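Local coordinates for thioredoxin reductase (Streptomyces clavuligerus, PDB 4NTD), which is the FAD-dependent oxidoreductase HlmI, a thioredoxin reductase-like flavoenzyme that forms disulfide bonds in natural products, probably including that of holomycin, at residues A[141-146]-A[257-262]; A[158-163]-A[252-257]; A[276-281]-A[299-304]. All blocks are in the same frame, centred on the assembly; numbering follows the deposited sequence. Where two conformers were deposited one is given.

Interaction 1: residues A[141-146]-A[257-262]. With FAD (flavin-adenine dinucleotide), chain C.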
loop_
_atom_site.group_PDB
_atom_site.type_symbol
_atom_site.label_atom_id
_atom_site.label_comp_id
_atom_site.label_asym_id
_atom_site.label_seq_id
_atom_site.Cartn_x
_atom_site.Cartn_y
_atom_site.Cartn_z
ATOM N N LEU A 141 -15.927 -0.377 -3.959
ATOM C CA LEU A 141 -17.161 -0.043 -3.248
ATOM C C LEU A 141 -18.005 0.927 -4.065
ATOM O O LEU A 141 -17.490 1.610 -4.954
ATOM C CB LEU A 141 -16.855 0.537 -1.858
ATOM C CG LEU A 141 -16.196 1.921 -1.731
ATOM C CD1 LEU A 141 -17.186 3.067 -1.915
ATOM C CD2 LEU A 141 -15.518 2.049 -0.373
ATOM N N ARG A 142 -19.300 0.963 -3.745
ATOM C CA ARG A 142 -20.272 1.850 -4.385
ATOM C C ARG A 142 -20.594 3.023 -3.466
ATOM O O ARG A 142 -20.880 2.819 -2.284
ATOM C CB ARG A 142 -21.574 1.093 -4.677
ATOM C CG ARG A 142 -21.417 -0.075 -5.634
ATOM C CD ARG A 142 -22.759 -0.653 -6.063
ATOM N NE ARG A 142 -22.607 -1.485 -7.251
ATOM C CZ ARG A 142 -22.844 -2.791 -7.299
ATOM N NH1 ARG A 142 -23.259 -3.437 -6.219
ATOM N NH2 ARG A 142 -22.668 -3.450 -8.436
ATOM N N ASP A 143 -20.552 4.240 -4.007
ATOM C CA ASP A 143 -20.971 5.437 -3.277
ATOM C C ASP A 143 -22.458 5.658 -3.515
ATOM O O ASP A 143 -22.868 5.961 -4.636
ATOM C CB ASP A 143 -20.207 6.672 -3.758
ATOM C CG ASP A 143 -18.726 6.591 -3.468
ATOM O OD1 ASP A 143 -17.948 6.313 -4.405
ATOM O OD2 ASP A 143 -18.337 6.805 -2.301
ATOM N N GLU A 144 -23.266 5.494 -2.472
ATOM C CA GLU A 144 -24.693 5.788 -2.569
ATOM C C GLU A 144 -24.915 7.239 -2.169
ATOM O O GLU A 144 -24.710 7.613 -1.012
ATOM C CB GLU A 144 -25.505 4.840 -1.694
ATOM C CG GLU A 144 -25.392 3.386 -2.125
ATOM C CD GLU A 144 -26.304 2.456 -1.345
ATOM O OE1 GLU A 144 -27.028 2.924 -0.442
ATOM O OE2 GLU A 144 -26.296 1.241 -1.636
ATOM N N LEU A 145 -25.322 8.050 -3.141
ATOM C CA LEU A 145 -25.417 9.497 -2.972
ATOM C C LEU A 145 -26.829 9.913 -2.571
ATOM O O LEU A 145 -27.793 9.199 -2.859
ATOM C CB LEU A 145 -25.024 10.201 -4.272
ATOM C CG LEU A 145 -23.637 9.871 -4.833
ATOM C CD1 LEU A 145 -23.439 10.548 -6.180
ATOM C CD2 LEU A 145 -22.544 10.284 -3.859
ATOM N N PRO A 146 -26.956 11.074 -1.904
ATOM C CA PRO A 146 -28.286 11.553 -1.522
ATOM C C PRO A 146 -29.129 11.935 -2.735
ATOM O O PRO A 146 -28.609 12.501 -3.699
ATOM C CB PRO A 146 -27.995 12.777 -0.642
ATOM C CG PRO A 146 -26.605 13.189 -0.967
ATOM C CD PRO A 146 -25.878 11.966 -1.434
ATOM N N PRO A 257 -21.004 9.933 1.299
ATOM C CA PRO A 257 -21.934 8.923 0.796
ATOM C C PRO A 257 -22.052 7.729 1.733
ATOM O O PRO A 257 -21.189 7.536 2.594
ATOM C CB PRO A 257 -21.287 8.465 -0.523
ATOM C CG PRO A 257 -20.265 9.495 -0.861
ATOM C CD PRO A 257 -19.806 10.052 0.448
ATOM N N ARG A 258 -23.123 6.953 1.585
ATOM C CA ARG A 258 -23.177 5.630 2.198
ATOM C C ARG A 258 -22.303 4.740 1.327
ATOM O O ARG A 258 -22.621 4.489 0.162
ATOM C CB ARG A 258 -24.604 5.072 2.284
ATOM C CG ARG A 258 -24.656 3.650 2.836
ATOM C CD ARG A 258 -26.073 3.138 3.061
ATOM N NE ARG A 258 -26.069 1.710 3.378
ATOM C CZ ARG A 258 -26.583 0.763 2.597
ATOM N NH1 ARG A 258 -27.167 1.088 1.454
ATOM N NH2 ARG A 258 -26.526 -0.508 2.967
ATOM N N MET A 259 -21.182 4.290 1.883
ATOM C CA MET A 259 -20.206 3.511 1.124
ATOM C C MET A 259 -20.420 2.025 1.339
ATOM O O MET A 259 -20.237 1.515 2.444
ATOM C CB MET A 259 -18.786 3.910 1.511
ATOM C CG MET A 259 -18.426 5.299 1.028
ATOM S SD MET A 259 -16.888 5.884 1.746
ATOM C CE MET A 259 -17.418 7.510 2.257
ATOM N N VAL A 260 -20.804 1.342 0.264
ATOM C CA VAL A 260 -21.187 -0.057 0.325
ATOM C C VAL A 260 -20.185 -0.899 -0.464
ATOM O O VAL A 260 -20.126 -0.800 -1.691
ATOM C CB VAL A 260 -22.609 -0.261 -0.235
ATOM C CG1 VAL A 260 -23.055 -1.704 -0.053
ATOM C CG2 VAL A 260 -23.586 0.689 0.450
ATOM N N PRO A 261 -19.388 -1.726 0.237
ATOM C CA PRO A 261 -18.414 -2.559 -0.471
ATOM C C PRO A 261 -19.090 -3.605 -1.348
ATOM O O PRO A 261 -20.138 -4.139 -0.977
ATOM C CB PRO A 261 -17.634 -3.240 0.659
ATOM C CG PRO A 261 -18.536 -3.195 1.841
ATOM C CD PRO A 261 -19.352 -1.947 1.694
ATOM N N ARG A 262 -18.499 -3.887 -2.506
ATOM C CA ARG A 262 -19.011 -4.928 -3.390
ATOM C C ARG A 262 -18.481 -6.286 -2.935
ATOM O O ARG A 262 -17.686 -6.917 -3.631
ATOM C CB ARG A 262 -18.615 -4.646 -4.840
ATOM C CG ARG A 262 -19.182 -3.354 -5.405
ATOM C CD ARG A 262 -19.218 -3.414 -6.923
ATOM N NE ARG A 262 -19.588 -2.144 -7.543
ATOM C CZ ARG A 262 -18.754 -1.125 -7.749
ATOM N NH1 ARG A 262 -17.473 -1.200 -7.406
ATOM N NH2 ARG A 262 -19.205 -0.017 -8.324
HETATM P PA FAD C . -11.752 0.375 -8.085
HETATM O O1A FAD C . -10.685 1.301 -8.604
HETATM O O2A FAD C . -13.138 0.927 -7.877
HETATM O O5B FAD C . -11.853 -0.871 -9.087
HETATM C C5B FAD C . -12.780 -1.921 -8.842
HETATM C C4B FAD C . -13.069 -2.613 -10.162
HETATM O O4B FAD C . -13.796 -3.814 -9.919
HETATM C C3B FAD C . -13.925 -1.758 -11.095
HETATM O O3B FAD C . -13.250 -1.541 -12.341
HETATM C C2B FAD C . -15.208 -2.553 -11.280
HETATM O O2B FAD C . -15.726 -2.453 -12.610
HETATM C C1B FAD C . -14.768 -3.970 -10.953
HETATM N N9A FAD C . -15.819 -4.898 -10.483
HETATM C C8A FAD C . -16.649 -4.719 -9.440
HETATM N N7A FAD C . -17.459 -5.795 -9.288
HETATM C C5A FAD C . -17.140 -6.683 -10.245
HETATM C C6A FAD C . -17.600 -8.026 -10.653
HETATM N N6A FAD C . -18.603 -8.637 -9.983
HETATM N N1A FAD C . -16.993 -8.610 -11.714
HETATM C C2A FAD C . -15.994 -8.006 -12.393
HETATM N N3A FAD C . -15.526 -6.785 -12.068
HETATM C C4A FAD C . -16.050 -6.091 -11.026
HETATM N N1 FAD C . -8.115 8.222 -4.820
HETATM C C2 FAD C . -6.893 8.775 -4.993
HETATM O O2 FAD C . -5.904 8.163 -4.539
HETATM N N3 FAD C . -6.711 9.947 -5.629
HETATM C C4 FAD C . -7.739 10.646 -6.144
HETATM O O4 FAD C . -7.540 11.733 -6.724
HETATM C C4X FAD C . -9.111 10.104 -6.008
HETATM N N5 FAD C . -10.209 10.737 -6.492
HETATM C C5X FAD C . -11.447 10.200 -6.324
HETATM C C6 FAD C . -12.556 10.870 -6.832
HETATM C C7 FAD C . -13.838 10.350 -6.682
HETATM C C7M FAD C . -15.026 11.094 -7.240
HETATM C C8 FAD C . -14.029 9.060 -5.971
HETATM C C8M FAD C . -15.408 8.482 -5.788
HETATM C C9 FAD C . -12.926 8.383 -5.460
HETATM C C9A FAD C . -11.637 8.903 -5.607
HETATM N N10 FAD C . -10.495 8.232 -5.098
HETATM C C10 FAD C . -9.232 8.817 -5.291
HETATM C "C1'" FAD C . -10.565 6.947 -4.390
HETATM C "C2'" FAD C . -10.421 5.814 -5.406
HETATM O "O2'" FAD C . -11.635 5.704 -6.163
HETATM C "C3'" FAD C . -10.125 4.476 -4.730
HETATM O "O3'" FAD C . -8.953 4.607 -3.916
HETATM C "C4'" FAD C . -9.892 3.338 -5.724
HETATM O "O4'" FAD C . -10.916 3.301 -6.724
HETATM C "C5'" FAD C . -9.868 1.983 -5.028
HETATM O "O5'" FAD C . -9.284 1.025 -5.908
HETATM P P FAD C . -9.851 -0.473 -6.012
HETATM O O1P FAD C . -10.142 -0.983 -4.628
HETATM O O2P FAD C . -8.926 -1.232 -6.930
HETATM O O3P FAD C . -11.317 -0.316 -6.689
HETATM O O HOH W 1 -17.908 2.864 -7.344
HETATM O O HOH W 2 -22.092 -2.190 -3.234
#
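R142 and R262 meet with their guanidinium planes 87° apart: NE of R262 sits over one face of the R142 group, toward its rim, and R142 NH2 lies at the edge of the R262 group, in its plane. One face of the R262 group also lies over the L141 carbonyl carbon. R142 NE and R262 NE are only 3.1 Å apart, but R142 was modelled in two conformers and both arginines touch a crystal neighbour, so this approach is doubtful as a feature in solution. R262 CD lies 3.8 Å from N7A of the FAD adenine.

At the other end, E144 OE1 takes R258 NH1 on its syn side at 2.6 Å, 33° out of the carboxylate plane, a short salt bridge; R258 was modelled in two conformers, so its exact geometry is doubtful. Both pairs belong to or flank a two-stranded antiparallel sheet, 141-144 with 258-261. R142 and V260 exchange nearly straight hydrogen bonds, R142 N to V260 O being 2.8 Å; E144 and R258 form a second pair, of which R258 N to E144 O is the more bent.

On the other face, L141 CG stands between its backbone N and carbonyl carbon (chi1 69°), bringing CD1 to M259 CB. D143 OD2 rests 3.7 Å from M259 CG, and D143 OD1 comes 3.6 Å from flavin C8M. D143 also forms a salt bridge to R65, which binds FAD and glutathione, so charge is paired beside the flavin.

Interaction 2: residues A[158-163]-A[252-257]. With GSH (glutathione), chain B.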
loop_
_atom_site.group_PDB
_atom_site.type_symbol
_atom_site.label_atom_id
_atom_site.label_comp_id
_atom_site.label_asym_id
_atom_site.label_seq_id
_atom_site.Cartn_x
_atom_site.Cartn_y
_atom_site.Cartn_z
ATOM N N ASP A 158 -17.800 19.034 -8.963
ATOM C CA ASP A 158 -17.866 19.966 -7.829
ATOM C C ASP A 158 -18.886 19.553 -6.750
ATOM O O ASP A 158 -19.170 20.325 -5.832
ATOM C CB ASP A 158 -18.105 21.405 -8.318
ATOM C CG ASP A 158 -19.147 21.494 -9.417
ATOM O OD1 ASP A 158 -19.046 22.411 -10.259
ATOM O OD2 ASP A 158 -20.062 20.648 -9.452
ATOM N N LEU A 159 -19.431 18.342 -6.875
ATOM C CA LEU A 159 -20.077 17.644 -5.768
ATOM C C LEU A 159 -19.159 16.461 -5.470
ATOM O O LEU A 159 -19.027 15.548 -6.287
ATOM C CB LEU A 159 -21.494 17.187 -6.142
ATOM C CG LEU A 159 -22.427 16.632 -5.048
ATOM C CD1 LEU A 159 -22.030 15.230 -4.606
ATOM C CD2 LEU A 159 -22.529 17.559 -3.844
ATOM N N LEU A 160 -18.509 16.497 -4.309
ATOM C CA LEU A 160 -17.374 15.620 -4.026
ATOM C C LEU A 160 -17.481 14.973 -2.651
ATOM O O LEU A 160 -18.374 15.296 -1.869
ATOM C CB LEU A 160 -16.077 16.432 -4.113
ATOM C CG LEU A 160 -15.847 17.196 -5.423
ATOM C CD1 LEU A 160 -14.707 18.193 -5.282
ATOM C CD2 LEU A 160 -15.582 16.234 -6.569
ATOM N N HIS A 161 -16.569 14.052 -2.361
ATOM C CA HIS A 161 -16.496 13.445 -1.032
ATOM C C HIS A 161 -15.123 13.615 -0.379
ATOM O O HIS A 161 -15.021 14.155 0.720
ATOM C CB HIS A 161 -16.877 11.961 -1.091
ATOM C CG HIS A 161 -16.436 11.180 0.109
ATOM N ND1 HIS A 161 -15.629 10.068 0.015
ATOM C CD2 HIS A 161 -16.671 11.366 1.430
ATOM C CE1 HIS A 161 -15.395 9.594 1.225
ATOM N NE2 HIS A 161 -16.010 10.366 2.102
ATOM N N CYS A 162 -14.078 13.176 -1.073
ATOM C CA CYS A 162 -12.781 12.895 -0.454
ATOM C C CYS A 162 -11.883 14.172 -0.365
ATOM O O CYS A 162 -11.424 14.677 -1.387
ATOM C CB CYS A 162 -12.206 11.624 -1.182
ATOM S SG CYS A 162 -10.462 11.354 -0.808
ATOM N N PRO A 163 -11.649 14.692 0.869
ATOM C CA PRO A 163 -10.782 15.870 1.009
ATOM C C PRO A 163 -9.311 15.649 0.640
ATOM O O PRO A 163 -8.639 16.596 0.239
ATOM C CB PRO A 163 -10.907 16.226 2.500
ATOM C CG PRO A 163 -12.198 15.625 2.926
ATOM C CD PRO A 163 -12.262 14.339 2.166
ATOM N N THR A 252 -18.044 24.663 -4.293
ATOM C CA THR A 252 -17.882 23.216 -4.180
ATOM C C THR A 252 -18.682 22.709 -2.983
ATOM O O THR A 252 -18.686 23.342 -1.927
ATOM C CB THR A 252 -16.398 22.845 -3.975
ATOM O OG1 THR A 252 -15.581 23.591 -4.885
ATOM C CG2 THR A 252 -16.168 21.356 -4.192
ATOM N N VAL A 253 -19.359 21.575 -3.153
ATOM C CA VAL A 253 -20.139 20.967 -2.075
ATOM C C VAL A 253 -19.665 19.533 -1.846
ATOM O O VAL A 253 -19.396 18.799 -2.799
ATOM C CB VAL A 253 -21.654 21.012 -2.379
ATOM C CG1 VAL A 253 -22.447 20.197 -1.366
ATOM C CG2 VAL A 253 -22.146 22.453 -2.378
ATOM N N PHE A 254 -19.546 19.158 -0.576
ATOM C CA PHE A 254 -19.110 17.823 -0.189
ATOM C C PHE A 254 -20.229 17.048 0.499
ATOM O O PHE A 254 -21.089 17.625 1.169
ATOM C CB PHE A 254 -17.897 17.902 0.743
ATOM C CG PHE A 254 -16.621 18.294 0.050
ATOM C CD1 PHE A 254 -15.679 17.333 -0.296
ATOM C CD2 PHE A 254 -16.357 19.623 -0.250
ATOM C CE1 PHE A 254 -14.500 17.690 -0.930
ATOM C CE2 PHE A 254 -15.182 19.986 -0.886
ATOM C CZ PHE A 254 -14.251 19.019 -1.226
ATOM N N VAL A 255 -20.208 15.732 0.314
ATOM C CA VAL A 255 -21.097 14.817 1.021
ATOM C C VAL A 255 -20.287 13.634 1.536
ATOM O O VAL A 255 -19.186 13.371 1.049
ATOM C CB VAL A 255 -22.237 14.296 0.114
ATOM C CG1 VAL A 255 -23.101 15.448 -0.370
ATOM C CG2 VAL A 255 -21.693 13.506 -1.072
ATOM N N VAL A 256 -20.829 12.940 2.531
ATOM C CA VAL A 256 -20.320 11.636 2.930
ATOM C C VAL A 256 -21.323 10.605 2.420
ATOM O O VAL A 256 -22.390 10.433 3.012
ATOM C CB VAL A 256 -20.159 11.512 4.459
ATOM C CG1 VAL A 256 -19.616 10.137 4.824
ATOM C CG2 VAL A 256 -19.236 12.601 4.986
ATOM N N PRO A 257 -21.004 9.933 1.299
ATOM C CA PRO A 257 -21.934 8.923 0.796
ATOM C C PRO A 257 -22.052 7.729 1.733
ATOM O O PRO A 257 -21.189 7.536 2.594
ATOM C CB PRO A 257 -21.287 8.465 -0.523
ATOM C CG PRO A 257 -20.265 9.495 -0.861
ATOM C CD PRO A 257 -19.806 10.052 0.448
HETATM N N1 GSH B . -12.785 7.647 6.406
HETATM C CA1 GSH B . -12.791 8.896 7.171
HETATM C C1 GSH B . -13.181 8.553 8.622
HETATM O O11 GSH B . -14.410 8.442 8.857
HETATM O O12 GSH B . -12.257 8.414 9.462
HETATM C CB1 GSH B . -13.840 9.858 6.669
HETATM C CG1 GSH B . -13.244 11.193 6.226
HETATM C CD1 GSH B . -12.422 10.968 4.959
HETATM O OE1 GSH B . -11.194 10.918 4.990
HETATM N N2 GSH B . -13.158 10.958 3.845
HETATM C CA2 GSH B . -12.590 10.734 2.512
HETATM C C2 GSH B . -12.479 9.279 2.326
HETATM O O2 GSH B . -13.023 8.444 3.050
HETATM C CB2 GSH B . -11.084 10.988 2.421
HETATM S SG2 GSH B . -10.375 12.046 1.096
HETATM N N3 GSH B . -11.589 9.058 1.377
HETATM C CA3 GSH B . -11.119 7.762 1.131
HETATM C C3 GSH B . -11.414 7.167 -0.272
HETATM O O31 GSH B . -11.861 7.976 -1.277
HETATM O O32 GSH B . -11.175 5.911 -0.507
#
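L160 and F254 form part of the tight side: CB of L160 lies 4.2 Å from the F254 ring centroid, off-centre, while the ring edge receives H161 O, 3.4 Å from F254 CD1. Opposite that face of the sheet, L159 CD2 meets V253 CG1 at 3.6 Å, and its CD1 turns to V255 CG2; with CG anti to the backbone N (chi1 -170°), the L159 chain is swung back against both valines. The hydrogen bonds V253 N to D158 O, L160 N to V253 O and V255 N to L160 O hold the backbones in parallel register.

Strand 159-160 is the edge of a five-stranded parallel sheet, in the Rossmann-like domain corresponding to the NADPH-binding domain of thioredoxin reductases, and it runs straight into the CxxC motif, with C162 at the N-cap of helix 163-166.

H161 still packs closely: P257 CD lies over one ring face, 3.8 Å from its centroid, V255 O sits at the edge beside CD2 at 3.2 Å, the H187 ring lies nearly parallel to it, and H161 NE2 comes 3.4 Å from glutathione N2. With an alanine here, P257 CD would probably lose the ring it rests on and a gap open beside the glutathione peptide. Beyond H161 the packing thins out. C162 points away from 252-257, and its SG is bonded to glutathione SG2 at 2.0 Å; in the alternative state the same sulfur forms the CxxC disulfide with C165.

Interaction 3: residues A[276-281]-A[299-304]. With FAD (flavin-adenine dinucleotide), chain C.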
loop_
_atom_site.group_PDB
_atom_site.type_symbol
_atom_site.label_atom_id
_atom_site.label_comp_id
_atom_site.label_asym_id
_atom_site.label_seq_id
_atom_site.Cartn_x
_atom_site.Cartn_y
_atom_site.Cartn_z
ATOM N N ASP A 276 -16.917 -4.409 12.720
ATOM C CA ASP A 276 -17.246 -3.184 11.979
ATOM C C ASP A 276 -18.154 -3.404 10.759
ATOM O O ASP A 276 -18.613 -2.436 10.149
ATOM C CB ASP A 276 -15.964 -2.447 11.556
ATOM C CG ASP A 276 -15.082 -3.263 10.616
ATOM O OD1 ASP A 276 -15.476 -4.379 10.211
ATOM O OD2 ASP A 276 -13.981 -2.777 10.286
ATOM N N GLY A 277 -18.399 -4.664 10.396
ATOM C CA GLY A 277 -19.304 -5.000 9.295
ATOM C C GLY A 277 -18.621 -5.259 7.961
ATOM O O GLY A 277 -19.281 -5.631 6.990
ATOM N N TRP A 278 -17.303 -5.069 7.905
ATOM C CA TRP A 278 -16.533 -5.299 6.681
ATOM C C TRP A 278 -15.888 -6.682 6.719
ATOM O O TRP A 278 -15.645 -7.227 7.796
ATOM C CB TRP A 278 -15.467 -4.208 6.511
ATOM C CG TRP A 278 -16.059 -2.844 6.282
ATOM C CD1 TRP A 278 -16.740 -2.085 7.188
ATOM C CD2 TRP A 278 -16.030 -2.084 5.068
ATOM N NE1 TRP A 278 -17.137 -0.901 6.616
ATOM C CE2 TRP A 278 -16.713 -0.875 5.314
ATOM C CE3 TRP A 278 -15.491 -2.306 3.796
ATOM C CZ2 TRP A 278 -16.872 0.108 4.336
ATOM C CZ3 TRP A 278 -15.650 -1.326 2.825
ATOM C CH2 TRP A 278 -16.337 -0.137 3.101
ATOM N N ILE A 279 -15.622 -7.254 5.545
ATOM C CA ILE A 279 -15.000 -8.577 5.462
ATOM C C ILE A 279 -13.623 -8.522 6.121
ATOM O O ILE A 279 -12.817 -7.642 5.818
ATOM C CB ILE A 279 -14.867 -9.072 4.000
ATOM C CG1 ILE A 279 -16.248 -9.308 3.367
ATOM C CG2 ILE A 279 -14.026 -10.346 3.925
ATOM C CD1 ILE A 279 -17.067 -10.415 4.002
ATOM N N ALA A 280 -13.368 -9.461 7.027
ATOM C CA ALA A 280 -12.129 -9.483 7.795
ATOM C C ALA A 280 -10.983 -10.054 6.968
ATOM O O ALA A 280 -11.159 -11.025 6.233
ATOM C CB ALA A 280 -12.314 -10.295 9.068
ATOM N N THR A 281 -9.811 -9.437 7.087
ATOM C CA THR A 281 -8.604 -9.941 6.437
ATOM C C THR A 281 -7.417 -9.848 7.378
ATOM O O THR A 281 -7.431 -9.067 8.330
ATOM C CB THR A 281 -8.249 -9.137 5.169
ATOM O OG1 THR A 281 -7.997 -7.769 5.515
ATOM C CG2 THR A 281 -9.368 -9.202 4.145
ATOM N N VAL A 299 -12.598 -3.983 1.044
ATOM C CA VAL A 299 -12.352 -4.235 2.471
ATOM C C VAL A 299 -11.901 -3.010 3.284
ATOM O O VAL A 299 -11.864 -3.075 4.511
ATOM C CB VAL A 299 -11.338 -5.388 2.684
ATOM C CG1 VAL A 299 -11.974 -6.722 2.330
ATOM C CG2 VAL A 299 -10.061 -5.170 1.881
ATOM N N ASP A 300 -11.577 -1.900 2.621
ATOM C CA ASP A 300 -11.060 -0.714 3.307
ATOM C C ASP A 300 -11.598 0.566 2.662
ATOM O O ASP A 300 -11.128 0.964 1.598
ATOM C CB ASP A 300 -9.525 -0.729 3.274
ATOM C CG ASP A 300 -8.896 0.451 4.008
ATOM O OD1 ASP A 300 -9.626 1.315 4.538
ATOM O OD2 ASP A 300 -7.647 0.510 4.052
ATOM N N PRO A 301 -12.568 1.238 3.317
ATOM C CA PRO A 301 -13.128 2.465 2.737
ATOM C C PRO A 301 -12.182 3.674 2.717
ATOM O O PRO A 301 -12.499 4.682 2.083
ATOM C CB PRO A 301 -14.332 2.756 3.637
ATOM C CG PRO A 301 -13.964 2.167 4.953
ATOM C CD PRO A 301 -13.146 0.945 4.643
ATOM N N ARG A 302 -11.049 3.562 3.412
ATOM C CA ARG A 302 -10.052 4.624 3.494
ATOM C C ARG A 302 -8.908 4.451 2.484
ATOM O O ARG A 302 -8.031 5.311 2.394
ATOM C CB ARG A 302 -9.481 4.669 4.916
ATOM C CG ARG A 302 -10.533 4.892 5.995
ATOM C CD ARG A 302 -10.079 4.391 7.361
ATOM N NE ARG A 302 -10.558 3.039 7.645
ATOM C CZ ARG A 302 -9.838 1.936 7.470
ATOM N NH1 ARG A 302 -8.597 2.017 7.010
ATOM N NH2 ARG A 302 -10.358 0.749 7.753
ATOM N N ALA A 303 -8.919 3.355 1.725
ATOM C CA ALA A 303 -7.825 3.035 0.802
ATOM C C ALA A 303 -7.849 3.908 -0.451
ATOM O O ALA A 303 -8.678 3.716 -1.342
ATOM C CB ALA A 303 -7.861 1.560 0.421
ATOM N N LEU A 304 -6.933 4.872 -0.503
ATOM C CA LEU A 304 -6.711 5.669 -1.706
ATOM C C LEU A 304 -6.045 4.785 -2.769
ATOM O O LEU A 304 -5.716 3.628 -2.500
ATOM C CB LEU A 304 -5.872 6.910 -1.371
ATOM C CG LEU A 304 -6.578 7.908 -0.439
ATOM C CD1 LEU A 304 -5.595 8.837 0.258
ATOM C CD2 LEU A 304 -7.626 8.711 -1.198
HETATM P PA FAD C . -11.752 0.375 -8.085
HETATM O O1A FAD C . -10.685 1.301 -8.604
HETATM O O2A FAD C . -13.138 0.927 -7.877
HETATM O O5B FAD C . -11.853 -0.871 -9.087
HETATM C C5B FAD C . -12.780 -1.921 -8.842
HETATM C C4B FAD C . -13.069 -2.613 -10.162
HETATM O O4B FAD C . -13.796 -3.814 -9.919
HETATM C C3B FAD C . -13.925 -1.758 -11.095
HETATM O O3B FAD C . -13.250 -1.541 -12.341
HETATM C C2B FAD C . -15.208 -2.553 -11.280
HETATM O O2B FAD C . -15.726 -2.453 -12.610
HETATM C C1B FAD C . -14.768 -3.970 -10.953
HETATM N N9A FAD C . -15.819 -4.898 -10.483
HETATM C C8A FAD C . -16.649 -4.719 -9.440
HETATM N N7A FAD C . -17.459 -5.795 -9.288
HETATM C C5A FAD C . -17.140 -6.683 -10.245
HETATM C C6A FAD C . -17.600 -8.026 -10.653
HETATM N N6A FAD C . -18.603 -8.637 -9.983
HETATM N N1A FAD C . -16.993 -8.610 -11.714
HETATM C C2A FAD C . -15.994 -8.006 -12.393
HETATM N N3A FAD C . -15.526 -6.785 -12.068
HETATM C C4A FAD C . -16.050 -6.091 -11.026
HETATM N N1 FAD C . -8.115 8.222 -4.820
HETATM C C2 FAD C . -6.893 8.775 -4.993
HETATM O O2 FAD C . -5.904 8.163 -4.539
HETATM N N3 FAD C . -6.711 9.947 -5.629
HETATM C C4 FAD C . -7.739 10.646 -6.144
HETATM O O4 FAD C . -7.540 11.733 -6.724
HETATM C C4X FAD C . -9.111 10.104 -6.008
HETATM N N5 FAD C . -10.209 10.737 -6.492
HETATM C C5X FAD C . -11.447 10.200 -6.324
HETATM C C6 FAD C . -12.556 10.870 -6.832
HETATM C C7 FAD C . -13.838 10.350 -6.682
HETATM C C7M FAD C . -15.026 11.094 -7.240
HETATM C C8 FAD C . -14.029 9.060 -5.971
HETATM C C8M FAD C . -15.408 8.482 -5.788
HETATM C C9 FAD C . -12.926 8.383 -5.460
HETATM C C9A FAD C . -11.637 8.903 -5.607
HETATM N N10 FAD C . -10.495 8.232 -5.098
HETATM C C10 FAD C . -9.232 8.817 -5.291
HETATM C "C1'" FAD C . -10.565 6.947 -4.390
HETATM C "C2'" FAD C . -10.421 5.814 -5.406
HETATM O "O2'" FAD C . -11.635 5.704 -6.163
HETATM C "C3'" FAD C . -10.125 4.476 -4.730
HETATM O "O3'" FAD C . -8.953 4.607 -3.916
HETATM C "C4'" FAD C . -9.892 3.338 -5.724
HETATM O "O4'" FAD C . -10.916 3.301 -6.724
HETATM C "C5'" FAD C . -9.868 1.983 -5.028
HETATM O "O5'" FAD C . -9.284 1.025 -5.908
HETATM P P FAD C . -9.851 -0.473 -6.012
HETATM O O1P FAD C . -10.142 -0.983 -4.628
HETATM O O2P FAD C . -8.926 -1.232 -6.930
HETATM O O3P FAD C . -11.317 -0.316 -6.689
HETATM O O HOH W 3 -12.001 -5.051 6.388
#
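W278 reaches across to P301, joining two loops that are each tied by an Asx turn; in 299-304 this runs into a type I beta turn from D300 to A303, with P301 in its second position.

The CH-pi contact comes first. P301 CD lies over the six-membered ring of W278, 3.7 Å from its centroid and only 11° off the ring normal, while P301 CB meets CH2 of the ring at 3.6 Å. The two side chains approach from opposite directions. With CG beside its own backbone N (chi1 -66°), W278 sends the indole across to the other loop, where CE3 also approaches the V299 carbonyl carbon.

Aliphatic contacts are fewer: CG1 of V299 lies 3.7 Å from I279 O and meets T281 CG2 at 4.0 Å.

The polar bonds lie mostly inside each loop. W278 N donates to D276 OD1, and R302 N to D300 OD1 at 2.9 Å, each oxygen being met from above its carboxylate plane. R302 NH1 adds a charge contact to D300 OD1, doubtful because R302 was modelled twice. Between the loops, a water close to both I279 O and V299 O may bridge them, although other acceptors compete for its protons. At the subunit interface, T281 O accepts from R283 of the second subunit.

The last group is with the cofactor. L304, the N-cap of helix 305-338, places CD2 3.7 Å from flavin N1, and the FAD ribityl hydroxyl O3' donates to A303 O at 2.7 Å.

In the fold
Along the chain, interaction 2 is nested inside the loop closed by interaction 1, and interaction 3 follows both. Strands 252-254 and 258-261 follow one another, and interactions 1 and 2 share P257 between them, so the parallel sheet of the Rossmann-like domain passes directly into the two-stranded antiparallel linker sheet of interaction 1. Interaction 1 is the middle one: its centre lies about 13 Å from each of the others, whose centres are about 20 Å apart. M259 packs on H161 on one side, and P261 and L141 pack on W278 and P301 on the other. C162 SG also touches L304 CD2, so the CxxC end, the linker and the start of helix 305-338 gather around flavin and glutathione.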